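Local coordinates for Non-structural protein NS1 (Murine minute virus, PDB 4R94) that nicks viral DNA at the replication origin through its N-terminal nuclease domain, the part present here, and unwinds DNA with an ATP-driven helicase in the full-length protein, at residues V25-V29 and Q141-R146; E53-L59 and S92-K96; G204-Y209 and S249-T253. All coordinates share one frame; numbering follows the deposited sequence.

Overall arrangement
The three contacts join helices to one another and to the central antiparallel sheet of the nickase domain. Contact 2 is nested along the chain inside the loop closed by contact 1, their centres about 21 Å apart; contact 3 follows, its centre about 22 Å from that of contact 1 and about 29 Å from that of contact 2, across the middle of the chain. The magnesium ion, held by Glu119, His127 and His129, lies about 11 Å from the side chain of Phe28 in contact 1; the side chain of Lys95 in contact 2 lies about 11 Å from that of His129. In contact 3, Tyr209 precedes the nuclease tyrosine, Tyr210, their side chains about 5 Å apart.

Contact 1: residues V25-V29 and Q141-R146; sequences VFSFV and QGKWWR
Gln141 meets the ring of Phe26 mainly through its backbone, its carbonyl carbon C lying 3.8 Å from Phe26 CZ, while its side-chain OE1 accepts from Ser138 N. Gly142 CA stands over one face of the Phe26 ring, 3.9 Å from the centroid, a CH-pi contact. Without a side chain at Gly142 the backbone can probably settle closer to the ring, with Gly142 N 3.4 Å from Phe26 CZ. Trp145 touches both phenylalanines, by its ring and by its CB. One face of its indole receives Phe26 CE2, 3.8 Å from Trp145 CD1, and the two planes are inclined at 48°, an oblique aromatic pair. Its CB meets Phe28 CZ at 3.7 Å. Arg146 touches Phe28 through its backbone and CB, with CA 3.7 Å from Phe28 CE1; bends at chi2 and chi3 carry the guanidinium away, where NH1 forms hydrogen bonds with Val183 O and Asn150 OD1. Phe26 and Phe28 alternate with Ser27 on strand 24-31, so both rings face helix 142-160. In the central antiparallel sheet of this Rep-type (HUH) nuclease domain the strand pairs with strand 125-134, which carries RCR-2 histidines His127 and His129, while helix 81-104 packs against Trp145 through Val101 and Leu102.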
ATOM      1  N   VAL A  25      -5.661 -14.564   0.104  1.00 20.69           N
ATOM      2  CA  VAL A  25      -4.760 -13.578   0.717  1.00 20.62           C
ATOM      3  C   VAL A  25      -5.561 -12.623   1.596  1.00 20.06           C
ATOM      4  O   VAL A  25      -6.752 -12.428   1.383  1.00 20.48           O
ATOM      5  CB  VAL A  25      -3.973 -12.742  -0.337  1.00 19.47           C
ATOM      6  CG1 VAL A  25      -3.016 -13.616  -1.158  1.00 22.96           C
ATOM      7  CG2 VAL A  25      -4.912 -11.984  -1.246  1.00 20.03           C
ATOM      8  N   PHE A  26      -4.901 -12.013   2.575  1.00 17.48           N
ATOM      9  CA  PHE A  26      -5.516 -10.934   3.333  1.00 17.72           C
ATOM     10  C   PHE A  26      -5.593  -9.664   2.490  1.00 18.58           C
ATOM     11  O   PHE A  26      -4.778  -9.444   1.592  1.00 16.54           O
ATOM     12  CB  PHE A  26      -4.717 -10.594   4.593  1.00 16.30           C
ATOM     13  CG  PHE A  26      -4.602 -11.712   5.598  1.00 20.00           C
ATOM     14  CD1 PHE A  26      -5.701 -12.466   5.971  1.00 23.32           C
ATOM     15  CD2 PHE A  26      -3.383 -11.963   6.207  1.00 23.10           C
ATOM     16  CE1 PHE A  26      -5.570 -13.481   6.925  1.00 22.54           C
ATOM     17  CE2 PHE A  26      -3.250 -12.971   7.149  1.00 25.27           C
ATOM     18  CZ  PHE A  26      -4.350 -13.734   7.501  1.00 22.61           C
ATOM     19  N   SER A  27      -6.547  -8.807   2.824  1.00 16.91           N
ATOM     20  CA  SER A  27      -6.648  -7.490   2.224  1.00 17.59           C
ATOM     21  C   SER A  27      -6.547  -6.446   3.319  1.00 17.43           C
ATOM     22  O   SER A  27      -7.356  -6.435   4.255  1.00 16.42           O
ATOM     23  CB  SER A  27      -7.971  -7.352   1.460  1.00 17.17           C
ATOM     24  OG  SER A  27      -8.215  -5.994   1.100  1.00 19.53           O
ATOM     25  N   PHE A  28      -5.513  -5.610   3.240  1.00 14.81           N
ATOM     26  CA  PHE A  28      -5.321  -4.504   4.181  1.00 15.22           C
ATOM     27  C   PHE A  28      -5.370  -3.152   3.477  1.00 14.74           C
ATOM     28  O   PHE A  28      -5.091  -3.050   2.284  1.00 15.32           O
ATOM     29  CB  PHE A  28      -3.956  -4.591   4.889  1.00 16.18           C
ATOM     30  CG  PHE A  28      -3.752  -5.838   5.693  1.00 16.05           C
ATOM     31  CD1 PHE A  28      -4.306  -5.962   6.958  1.00 15.99           C
ATOM     32  CD2 PHE A  28      -2.975  -6.876   5.194  1.00 17.81           C
ATOM     33  CE1 PHE A  28      -4.101  -7.092   7.707  1.00 16.74           C
ATOM     34  CE2 PHE A  28      -2.765  -8.028   5.949  1.00 17.56           C
ATOM     35  CZ  PHE A  28      -3.355  -8.138   7.197  1.00 17.61           C
ATOM     36  N   VAL A  29      -5.712  -2.108   4.219  1.00 14.60           N
ATOM     37  CA  VAL A  29      -5.488  -0.746   3.753  1.00 15.62           C
ATOM     38  C   VAL A  29      -4.669   0.003   4.797  1.00 16.33           C
ATOM     39  O   VAL A  29      -4.993  -0.005   5.991  1.00 17.74           O
ATOM     40  CB  VAL A  29      -6.807   0.008   3.479  1.00 15.71           C
ATOM     41  CG1 VAL A  29      -6.527   1.432   3.077  1.00 17.76           C
ATOM     42  CG2 VAL A  29      -7.578  -0.692   2.371  1.00 17.32           C
ATOM     43  N   GLN A 141      -5.464 -15.870  11.367  1.00 28.58           N
ATOM     44  CA  GLN A 141      -4.345 -15.012  11.756  1.00 27.99           C
ATOM     45  C   GLN A 141      -4.547 -13.557  11.326  1.00 25.39           C
ATOM     46  O   GLN A 141      -3.716 -12.690  11.639  1.00 23.80           O
ATOM     47  CB  GLN A 141      -3.041 -15.535  11.159  1.00 30.18           C
ATOM     48  CG  GLN A 141      -2.672 -16.953  11.561  1.00 32.92           C
ATOM     49  CD  GLN A 141      -1.420 -17.441  10.852  1.00 38.17           C
ATOM     50  OE1 GLN A 141      -1.269 -17.267   9.639  1.00 37.90           O
ATOM     51  NE2 GLN A 141      -0.510 -18.046  11.608  1.00 43.51           N
ATOM     52  N   GLY A 142      -5.632 -13.291  10.609  1.00 24.61           N
ATOM     53  CA  GLY A 142      -5.880 -11.962  10.064  1.00 25.11           C
ATOM     54  C   GLY A 142      -5.908 -10.845  11.086  1.00 24.09           C
ATOM     55  O   GLY A 142      -5.264  -9.803  10.900  1.00 22.53           O
ATOM     56  N   LYS A 143      -6.652 -11.050  12.169  1.00 21.70           N
ATOM     57  CA  LYS A 143      -6.750 -10.046  13.232  1.00 24.42           C
ATOM     58  C   LYS A 143      -5.397  -9.719  13.855  1.00 23.49           C
ATOM     59  O   LYS A 143      -5.092  -8.552  14.091  1.00 23.54           O
ATOM     60  CB  LYS A 143      -7.704 -10.519  14.325  1.00 27.95           C
ATOM     61  CG  LYS A 143      -9.170 -10.481  13.916  1.00 34.72           C
ATOM     62  CD  LYS A 143      -9.980 -11.449  14.762  1.00 39.68           C
ATOM     63  CE  LYS A 143     -11.431 -11.023  14.848  1.00 48.61           C
ATOM     64  NZ  LYS A 143     -11.572  -9.791  15.677  1.00 50.89           N
ATOM     65  N   TRP A 144      -4.610 -10.755  14.131  1.00 22.86           N
ATOM     66  CA  TRP A 144      -3.260 -10.580  14.648  1.00 25.14           C
ATOM     67  C   TRP A 144      -2.398  -9.788  13.670  1.00 23.02           C
ATOM     68  O   TRP A 144      -1.653  -8.891  14.079  1.00 22.08           O
ATOM     69  CB  TRP A 144      -2.613 -11.939  14.935  1.00 24.79           C
ATOM     70  CG  TRP A 144      -1.223 -11.863  15.502  1.00 25.10           C
ATOM     71  CD1 TRP A 144      -0.876 -11.845  16.823  1.00 30.13           C
ATOM     72  CD2 TRP A 144       0.008 -11.824  14.765  1.00 23.33           C
ATOM     73  NE1 TRP A 144       0.492 -11.793  16.955  1.00 30.30           N
ATOM     74  CE2 TRP A 144       1.059 -11.782  15.707  1.00 29.43           C
ATOM     75  CE3 TRP A 144       0.323 -11.818  13.403  1.00 26.59           C
ATOM     76  CZ2 TRP A 144       2.398 -11.732  15.327  1.00 29.61           C
ATOM     77  CZ3 TRP A 144       1.653 -11.774  13.028  1.00 24.85           C
ATOM     78  CH2 TRP A 144       2.674 -11.730  13.986  1.00 27.23           C
ATOM     79  N   TRP A 145      -2.513 -10.114  12.384  1.00 21.70           N
ATOM     80  CA  TRP A 145      -1.723  -9.428  11.364  1.00 22.64           C
ATOM     81  C   TRP A 145      -2.090  -7.950  11.333  1.00 20.93           C
ATOM     82  O   TRP A 145      -1.202  -7.090  11.302  1.00 18.42           O
ATOM     83  CB  TRP A 145      -1.927 -10.071   9.980  1.00 19.40           C
ATOM     84  CG  TRP A 145      -0.814 -11.023   9.617  1.00 20.09           C
ATOM     85  CD1 TRP A 145      -0.731 -12.348   9.944  1.00 24.42           C
ATOM     86  CD2 TRP A 145       0.374 -10.712   8.881  1.00 23.86           C
ATOM     87  NE1 TRP A 145       0.437 -12.883   9.444  1.00 25.59           N
ATOM     88  CE2 TRP A 145       1.133 -11.897   8.790  1.00 23.31           C
ATOM     89  CE3 TRP A 145       0.869  -9.541   8.282  1.00 22.75           C
ATOM     90  CZ2 TRP A 145       2.367 -11.948   8.134  1.00 26.77           C
ATOM     91  CZ3 TRP A 145       2.088  -9.595   7.623  1.00 24.59           C
ATOM     92  CH2 TRP A 145       2.826 -10.792   7.555  1.00 27.05           C
ATOM     93  N   ARG A 146      -3.388  -7.640  11.356  1.00 19.36           N
ATOM     94  CA  ARG A 146      -3.799  -6.233  11.341  1.00 19.57           C
ATOM     95  C   ARG A 146      -3.253  -5.486  12.548  1.00 20.39           C
ATOM     96  O   ARG A 146      -2.774  -4.356  12.426  1.00 20.01           O
ATOM     97  CB  ARG A 146      -5.320  -6.083  11.302  1.00 18.32           C
ATOM     98  CG  ARG A 146      -5.779  -4.640  11.006  1.00 19.53           C
ATOM     99  CD  ARG A 146      -7.048  -4.251  11.782  1.00 18.29           C
ATOM    100  NE  ARG A 146      -6.784  -4.189  13.219  1.00 21.72           N
ATOM    101  CZ  ARG A 146      -6.170  -3.177  13.829  1.00 25.44           C
ATOM    102  NH1 ARG A 146      -5.752  -2.131  13.128  1.00 20.96           N
ATOM    103  NH2 ARG A 146      -5.963  -3.207  15.147  1.00 24.35           N
TER

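Contact 2: residues E53-L59 and S92-K96; sequences EDELKSL and SLVKK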
ATOM      1  N   GLU A  53      17.826   4.668   7.415  1.00 31.73           N
ATOM      2  CA  GLU A  53      17.929   3.233   7.606  1.00 32.80           C
ATOM      3  C   GLU A  53      18.158   2.592   6.242  1.00 32.91           C
ATOM      4  O   GLU A  53      17.476   2.932   5.275  1.00 29.72           O
ATOM      5  CB  GLU A  53      16.664   2.700   8.285  1.00 34.15           C
ATOM      6  CG  GLU A  53      16.813   1.338   8.940  1.00 38.22           C
ATOM      7  CD  GLU A  53      16.660   0.206   7.961  1.00 42.27           C
ATOM      8  OE1 GLU A  53      15.710   0.256   7.156  1.00 35.46           O
ATOM      9  OE2 GLU A  53      17.485  -0.733   7.989  1.00 48.01           O
ATOM     10  N   ASP A  54      19.129   1.686   6.149  1.00 33.61           N
ATOM     11  CA  ASP A  54      19.544   1.159   4.846  1.00 34.33           C
ATOM     12  C   ASP A  54      18.408   0.506   4.058  1.00 32.62           C
ATOM     13  O   ASP A  54      18.256   0.782   2.870  1.00 27.43           O
ATOM     14  CB  ASP A  54      20.685   0.150   5.006  1.00 40.16           C
ATOM     15  CG  ASP A  54      22.035   0.820   5.179  1.00 48.95           C
ATOM     16  OD1 ASP A  54      22.166   2.010   4.809  1.00 48.30           O
ATOM     17  OD2 ASP A  54      22.966   0.155   5.683  1.00 57.52           O
ATOM     18  N   GLU A  55      17.638  -0.366   4.708  1.00 31.31           N
ATOM     19  CA  GLU A  55      16.550  -1.070   4.030  1.00 30.00           C
ATOM     20  C   GLU A  55      15.491  -0.094   3.536  1.00 30.01           C
ATOM     21  O   GLU A  55      15.003  -0.213   2.416  1.00 26.30           O
ATOM     22  CB  GLU A  55      15.903  -2.113   4.943  1.00 37.18           C
ATOM     23  CG  GLU A  55      14.753  -2.873   4.260  1.00 34.65           C
ATOM     24  CD  GLU A  55      14.163  -3.980   5.122  1.00 42.30           C
ATOM     25  OE1 GLU A  55      14.442  -4.011   6.339  1.00 49.39           O
ATOM     26  OE2 GLU A  55      13.414  -4.822   4.580  1.00 46.46           O
ATOM     27  N   LEU A  56      15.138   0.863   4.385  1.00 27.03           N
ATOM     28  CA  LEU A  56      14.175   1.899   4.034  1.00 22.10           C
ATOM     29  C   LEU A  56      14.630   2.701   2.818  1.00 25.55           C
ATOM     30  O   LEU A  56      13.853   2.956   1.899  1.00 22.17           O
ATOM     31  CB  LEU A  56      13.965   2.824   5.223  1.00 27.71           C
ATOM     32  CG  LEU A  56      12.591   3.416   5.477  1.00 30.75           C
ATOM     33  CD1 LEU A  56      11.464   2.350   5.380  1.00 19.85           C
ATOM     34  CD2 LEU A  56      12.613   4.068   6.849  1.00 27.20           C
ATOM     35  N   LYS A  57      15.905   3.099   2.811  1.00 21.55           N
ATOM     36  CA  LYS A  57      16.439   3.830   1.671  1.00 20.80           C
ATOM     37  C   LYS A  57      16.325   3.019   0.386  1.00 21.36           C
ATOM     38  O   LYS A  57      15.940   3.555  -0.661  1.00 23.35           O
ATOM     39  CB  LYS A  57      17.906   4.218   1.930  1.00 26.59           C
ATOM     40  CG  LYS A  57      18.055   5.273   2.999  1.00 31.10           C
ATOM     41  CD  LYS A  57      19.521   5.468   3.381  1.00 36.48           C
ATOM     42  CE  LYS A  57      20.290   6.100   2.238  1.00 41.71           C
ATOM     43  NZ  LYS A  57      19.671   7.399   1.865  1.00 43.49           N
ATOM     44  N   SER A  58      16.643   1.730   0.472  1.00 21.29           N
ATOM     45  CA  SER A  58      16.584   0.835  -0.678  1.00 25.91           C
ATOM     46  C   SER A  58      15.149   0.706  -1.182  1.00 26.12           C
ATOM     47  O   SER A  58      14.891   0.691  -2.394  1.00 24.38           O
ATOM     48  CB  SER A  58      17.139  -0.539  -0.307  1.00 30.01           C
ATOM     49  OG  SER A  58      17.132  -1.416  -1.416  1.00 38.70           O
ATOM     50  N   LEU A  59      14.218   0.609  -0.241  1.00 22.63           N
ATOM     51  CA  LEU A  59      12.806   0.491  -0.612  1.00 21.12           C
ATOM     52  C   LEU A  59      12.311   1.768  -1.276  1.00 19.93           C
ATOM     53  O   LEU A  59      11.556   1.711  -2.264  1.00 21.23           O
ATOM     54  CB  LEU A  59      11.947   0.152   0.612  1.00 20.81           C
ATOM     55  CG  LEU A  59      12.104  -1.291   1.095  1.00 20.76           C
ATOM     56  CD1 LEU A  59      11.500  -1.482   2.473  1.00 21.50           C
ATOM     57  CD2 LEU A  59      11.473  -2.254   0.092  1.00 24.49           C
ATOM     58  N   SER A  92       7.878   2.814   0.994  1.00 16.04           N
ATOM     59  CA  SER A  92       8.946   2.201   1.781  1.00 16.06           C
ATOM     60  C   SER A  92       8.474   1.832   3.189  1.00 16.27           C
ATOM     61  O   SER A  92       8.834   0.770   3.684  1.00 17.73           O
ATOM     62  CB  SER A  92      10.204   3.114   1.847  1.00 15.83           C
ATOM     63  OG  SER A  92      10.034   4.258   2.676  1.00 18.90           O
ATOM     64  N   LEU A  93       7.678   2.693   3.832  1.00 16.44           N
ATOM     65  CA  LEU A  93       7.215   2.432   5.193  1.00 14.93           C
ATOM     66  C   LEU A  93       6.215   1.274   5.277  1.00 16.36           C
ATOM     67  O   LEU A  93       6.282   0.461   6.219  1.00 15.95           O
ATOM     68  CB  LEU A  93       6.586   3.692   5.803  1.00 15.53           C
ATOM     69  CG  LEU A  93       7.536   4.880   6.012  1.00 16.69           C
ATOM     70  CD1 LEU A  93       6.730   6.025   6.598  1.00 20.91           C
ATOM     71  CD2 LEU A  93       8.737   4.531   6.911  1.00 21.04           C
ATOM     72  N   VAL A  94       5.280   1.227   4.331  1.00 16.17           N
ATOM     73  CA  VAL A  94       4.331   0.127   4.257  1.00 15.08           C
ATOM     74  C   VAL A  94       5.074  -1.203   4.137  1.00 17.48           C
ATOM     75  O   VAL A  94       4.822  -2.148   4.905  1.00 17.38           O
ATOM     76  CB  VAL A  94       3.367   0.305   3.076  1.00 16.18           C
ATOM     77  CG1 VAL A  94       2.533  -0.965   2.874  1.00 15.27           C
ATOM     78  CG2 VAL A  94       2.441   1.505   3.344  1.00 17.42           C
ATOM     79  N   LYS A  95       6.018  -1.261   3.200  1.00 16.41           N
ATOM     80  CA  LYS A  95       6.761  -2.492   2.988  1.00 18.46           C
ATOM     81  C   LYS A  95       7.626  -2.847   4.188  1.00 18.49           C
ATOM     82  O   LYS A  95       7.719  -4.026   4.536  1.00 19.23           O
ATOM     83  CB  LYS A  95       7.585  -2.389   1.710  1.00 19.46           C
ATOM     84  CG  LYS A  95       6.667  -2.409   0.502  1.00 19.10           C
ATOM     85  CD  LYS A  95       7.361  -2.139  -0.800  1.00 20.15           C
ATOM     86  CE  LYS A  95       6.325  -2.250  -1.927  1.00 19.40           C
ATOM     87  NZ  LYS A  95       6.934  -1.936  -3.251  1.00 18.82           N
ATOM     88  N   LYS A  96       8.229  -1.844   4.835  1.00 16.72           N
ATOM     89  CA  LYS A  96       8.976  -2.095   6.070  1.00 19.02           C
ATOM     90  C   LYS A  96       8.078  -2.793   7.093  1.00 20.73           C
ATOM     91  O   LYS A  96       8.503  -3.747   7.737  1.00 19.67           O
ATOM     92  CB  LYS A  96       9.539  -0.802   6.666  1.00 20.62           C
ATOM     93  CG  LYS A  96      10.446  -1.037   7.861  1.00 24.24           C
ATOM     94  CD  LYS A  96      11.778  -1.591   7.403  1.00 29.99           C
ATOM     95  CE  LYS A  96      12.746  -1.725   8.578  1.00 34.91           C
ATOM     96  NZ  LYS A  96      14.077  -2.169   8.111  1.00 40.95           N
TER
HETATM   97  O   HOH W   1       9.425   0.188  -2.384  1.00 25.97           O
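The N-terminal turns of helix 54-70 pack across helix 81-104, and a salt-bridge network joins the start of the first helix to Lys96 of the second. Lys96 NZ donates to Glu55 OE1 at 2.6 Å, arriving from above the carboxylate plane, 41° out of it. The same ammonium makes a longer, weak bond to Glu53 OE1 at 3.1 Å, so two acidic groups share one positive charge, which probably favours their ionised forms. Glu53 is also the N-cap of helix 54-70: its side chain folds back by a bend at chi2 (-83°), and OE1 accepts from Leu56 N at 2.9 Å. The capping carboxylate is thus tied to the neighbouring helix as well as to its own. The short helical segments cross at 127°, and beneath the charged groups the interface is mostly apolar. Leu56 CD1 lies 3.8 Å from Leu93 CD2 and packs on the backbone carbonyl Ser92 O at 3.5 Å, while Leu59 CB rests on Ser92 CB at 3.7 Å, where the two backbones come nearest. A water donates to Leu59 O and weakly accepts from Lys95 NZ, whose other partners include Asp91 and Ser231. Trp156 of helix 142-160 touches both Leu56 and Lys96.

Contact 3: residues G204-Y209 and S249-T253; sequences GNMIAY and SKLYT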
ATOM      1  N   GLY A 204      -4.888 -13.141  -7.651  1.00 20.12           N
ATOM      2  CA  GLY A 204      -4.843 -12.821  -9.068  1.00 21.84           C
ATOM      3  C   GLY A 204      -6.116 -12.155  -9.569  1.00 19.96           C
ATOM      4  O   GLY A 204      -6.056 -11.176 -10.304  1.00 19.43           O
ATOM      5  N   ASN A 205      -7.268 -12.668  -9.152  1.00 21.09           N
ATOM      6  CA  ASN A 205      -8.519 -12.109  -9.644  1.00 17.88           C
ATOM      7  C   ASN A 205      -8.739 -10.670  -9.209  1.00 17.88           C
ATOM      8  O   ASN A 205      -9.136  -9.837 -10.014  1.00 20.96           O
ATOM      9  CB  ASN A 205      -9.710 -12.965  -9.210  1.00 22.66           C
ATOM     10  CG  ASN A 205      -9.744 -14.304  -9.908  1.00 26.02           C
ATOM     11  OD1 ASN A 205      -9.013 -14.542 -10.880  1.00 22.74           O
ATOM     12  ND2 ASN A 205     -10.592 -15.201  -9.409  1.00 26.43           N
ATOM     13  N   MET A 206      -8.478 -10.378  -7.938  1.00 20.04           N
ATOM     14  CA  MET A 206      -8.650  -9.025  -7.431  1.00 18.88           C
ATOM     15  C   MET A 206      -7.712  -8.041  -8.139  1.00 17.43           C
ATOM     16  O   MET A 206      -8.094  -6.915  -8.435  1.00 18.26           O
ATOM     17  CB  MET A 206      -8.415  -8.972  -5.913  1.00 19.01           C
ATOM     18  CG  MET A 206      -8.691  -7.604  -5.310  1.00 22.66           C
ATOM     19  SD  MET A 206     -10.442  -7.157  -5.388  1.00 29.20           S
ATOM     20  CE  MET A 206     -11.102  -8.593  -4.576  1.00 21.74           C
ATOM     21  N   ILE A 207      -6.474  -8.460  -8.402  1.00 17.06           N
ATOM     22  CA  ILE A 207      -5.559  -7.572  -9.099  1.00 18.29           C
ATOM     23  C   ILE A 207      -6.032  -7.319 -10.549  1.00 18.40           C
ATOM     24  O   ILE A 207      -6.185  -6.167 -10.962  1.00 19.24           O
ATOM     25  CB  ILE A 207      -4.129  -8.143  -9.058  1.00 18.86           C
ATOM     26  CG1 ILE A 207      -3.681  -8.219  -7.592  1.00 16.47           C
ATOM     27  CG2 ILE A 207      -3.194  -7.285  -9.921  1.00 16.82           C
ATOM     28  CD1 ILE A 207      -2.379  -8.990  -7.368  1.00 18.49           C
ATOM     29  N   ALA A 208      -6.325  -8.382 -11.293  1.00 17.82           N
ATOM     30  CA  ALA A 208      -6.653  -8.248 -12.708  1.00 22.15           C
ATOM     31  C   ALA A 208      -8.009  -7.585 -12.938  1.00 19.38           C
ATOM     32  O   ALA A 208      -8.153  -6.722 -13.806  1.00 20.96           O
ATOM     33  CB  ALA A 208      -6.629  -9.614 -13.377  1.00 22.72           C
ATOM     34  N   TYR A 209      -9.002  -7.989 -12.151  1.00 20.42           N
ATOM     35  CA  TYR A 209     -10.367  -7.525 -12.372  1.00 20.19           C
ATOM     36  C   TYR A 209     -10.716  -6.250 -11.615  1.00 21.07           C
ATOM     37  O   TYR A 209     -11.794  -5.688 -11.812  1.00 21.08           O
ATOM     38  CB  TYR A 209     -11.359  -8.620 -11.980  1.00 18.95           C
ATOM     39  CG  TYR A 209     -11.241  -9.887 -12.786  1.00 21.03           C
ATOM     40  CD1 TYR A 209     -11.096  -9.838 -14.170  1.00 22.99           C
ATOM     41  CD2 TYR A 209     -11.278 -11.129 -12.169  1.00 23.38           C
ATOM     42  CE1 TYR A 209     -10.986 -11.000 -14.914  1.00 26.24           C
ATOM     43  CE2 TYR A 209     -11.180 -12.299 -12.905  1.00 27.50           C
ATOM     44  CZ  TYR A 209     -11.028 -12.225 -14.279  1.00 29.28           C
ATOM     45  OH  TYR A 209     -10.927 -13.389 -15.022  1.00 32.54           O
ATOM     46  N   SER A 249      -5.418  -6.994 -17.918  1.00 22.91           N
ATOM     47  CA  SER A 249      -6.780  -7.375 -17.555  1.00 23.06           C
ATOM     48  C   SER A 249      -7.460  -8.079 -18.714  1.00 27.12           C
ATOM     49  O   SER A 249      -8.111  -9.103 -18.526  1.00 28.17           O
ATOM     50  CB  SER A 249      -7.599  -6.156 -17.140  1.00 26.12           C
ATOM     51  OG  SER A 249      -7.024  -5.547 -15.995  1.00 26.08           O
ATOM     52  N   LYS A 250      -7.283  -7.526 -19.908  1.00 25.49           N
ATOM     53  CA  LYS A 250      -7.924  -8.059 -21.115  1.00 30.58           C
ATOM     54  C   LYS A 250      -7.432  -9.475 -21.415  1.00 31.98           C
ATOM     55  O   LYS A 250      -8.231 -10.380 -21.694  1.00 32.89           O
ATOM     56  CB  LYS A 250      -7.664  -7.124 -22.301  1.00 29.84           C
ATOM     57  CG  LYS A 250      -8.256  -7.594 -23.627  1.00 38.26           C
ATOM     58  CD  LYS A 250      -7.797  -6.685 -24.768  1.00 42.77           C
ATOM     59  CE  LYS A 250      -8.357  -7.145 -26.104  1.00 51.69           C
ATOM     60  NZ  LYS A 250      -9.846  -7.111 -26.110  1.00 58.93           N
ATOM     61  N   LEU A 251      -6.119  -9.676 -21.331  1.00 26.56           N
ATOM     62  CA  LEU A 251      -5.529 -10.987 -21.580  1.00 27.00           C
ATOM     63  C   LEU A 251      -5.871 -11.991 -20.481  1.00 30.87           C
ATOM     64  O   LEU A 251      -5.955 -13.195 -20.718  1.00 28.68           O
ATOM     65  CB  LEU A 251      -4.009 -10.873 -21.721  1.00 29.55           C
ATOM     66  CG  LEU A 251      -3.515 -10.184 -22.993  1.00 38.03           C
ATOM     67  CD1 LEU A 251      -1.996 -10.045 -22.988  1.00 39.80           C
ATOM     68  CD2 LEU A 251      -3.974 -10.959 -24.215  1.00 41.55           C
ATOM     69  N   TYR A 252      -6.060 -11.490 -19.268  1.00 29.73           N
ATOM     70  CA  TYR A 252      -6.274 -12.352 -18.113  1.00 25.39           C
ATOM     71  C   TYR A 252      -7.623 -13.040 -18.243  1.00 29.80           C
ATOM     72  O   TYR A 252      -7.800 -14.162 -17.786  1.00 28.76           O
ATOM     73  CB  TYR A 252      -6.201 -11.523 -16.832  1.00 25.17           C
ATOM     74  CG  TYR A 252      -6.303 -12.262 -15.509  1.00 25.81           C
ATOM     75  CD1 TYR A 252      -7.538 -12.536 -14.934  1.00 28.78           C
ATOM     76  CD2 TYR A 252      -5.161 -12.611 -14.799  1.00 25.06           C
ATOM     77  CE1 TYR A 252      -7.636 -13.179 -13.708  1.00 25.52           C
ATOM     78  CE2 TYR A 252      -5.250 -13.249 -13.576  1.00 23.17           C
ATOM     79  CZ  TYR A 252      -6.487 -13.523 -13.033  1.00 24.43           C
ATOM     80  OH  TYR A 252      -6.567 -14.149 -11.814  1.00 24.13           O
ATOM     81  N   THR A 253      -8.558 -12.338 -18.871  1.00 30.38           N
ATOM     82  CA  THR A 253      -9.907 -12.842 -19.110  1.00 35.13           C
ATOM     83  C   THR A 253      -9.913 -13.822 -20.282  1.00 38.08           C
ATOM     84  O   THR A 253      -9.226 -14.847 -20.253  1.00 44.70           O
ATOM     85  CB  THR A 253     -10.900 -11.700 -19.416  1.00 41.43           C
ATOM     86  OG1 THR A 253     -10.614 -10.566 -18.594  1.00 37.53           O
ATOM     87  CG2 THR A 253     -12.338 -12.148 -19.179  1.00 40.21           C
TER
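Tyr252 enters between the side chains of helix 203-211 with its ring face against Ala208 and its edge turned to Tyr209. The Ala208 methyl, CB, sits over the centre of the Tyr252 ring, 3.4 Å from the centroid and only 13° off the normal, a close CH-pi contact. Tyr209 stands almost perpendicular to that ring: the planes are 86° apart, and the CD1-CE1 edge of Tyr252 points to the face of Tyr209 in a T-shaped pair whose centroids are 5.1 Å apart. Tyr252 extends its hydroxyl past Ala208 to Asn205 because its CG lies trans to the backbone N (chi1 -176°); OH donates to Asn205 OD1 at 2.6 Å, the amide turned nearly square to the phenol ring. Tyr252 is a single knob in a hole formed by Gly204, Asn205, Ala208 and Tyr209; the glycine leaves room for the phenol oxygen, which lies 3.0 Å from Gly204 C. A second polar tie runs from Ser249 OG to Ala208 O at 2.7 Å, in the carbonyl plane on a lone pair. Thr253 OG1 lies at the Tyr209 ring edge, 3.7 Å from CE1, and donates to Ser249 O. Lys18 of helix 8-19 makes a cation-pi contact with Tyr252.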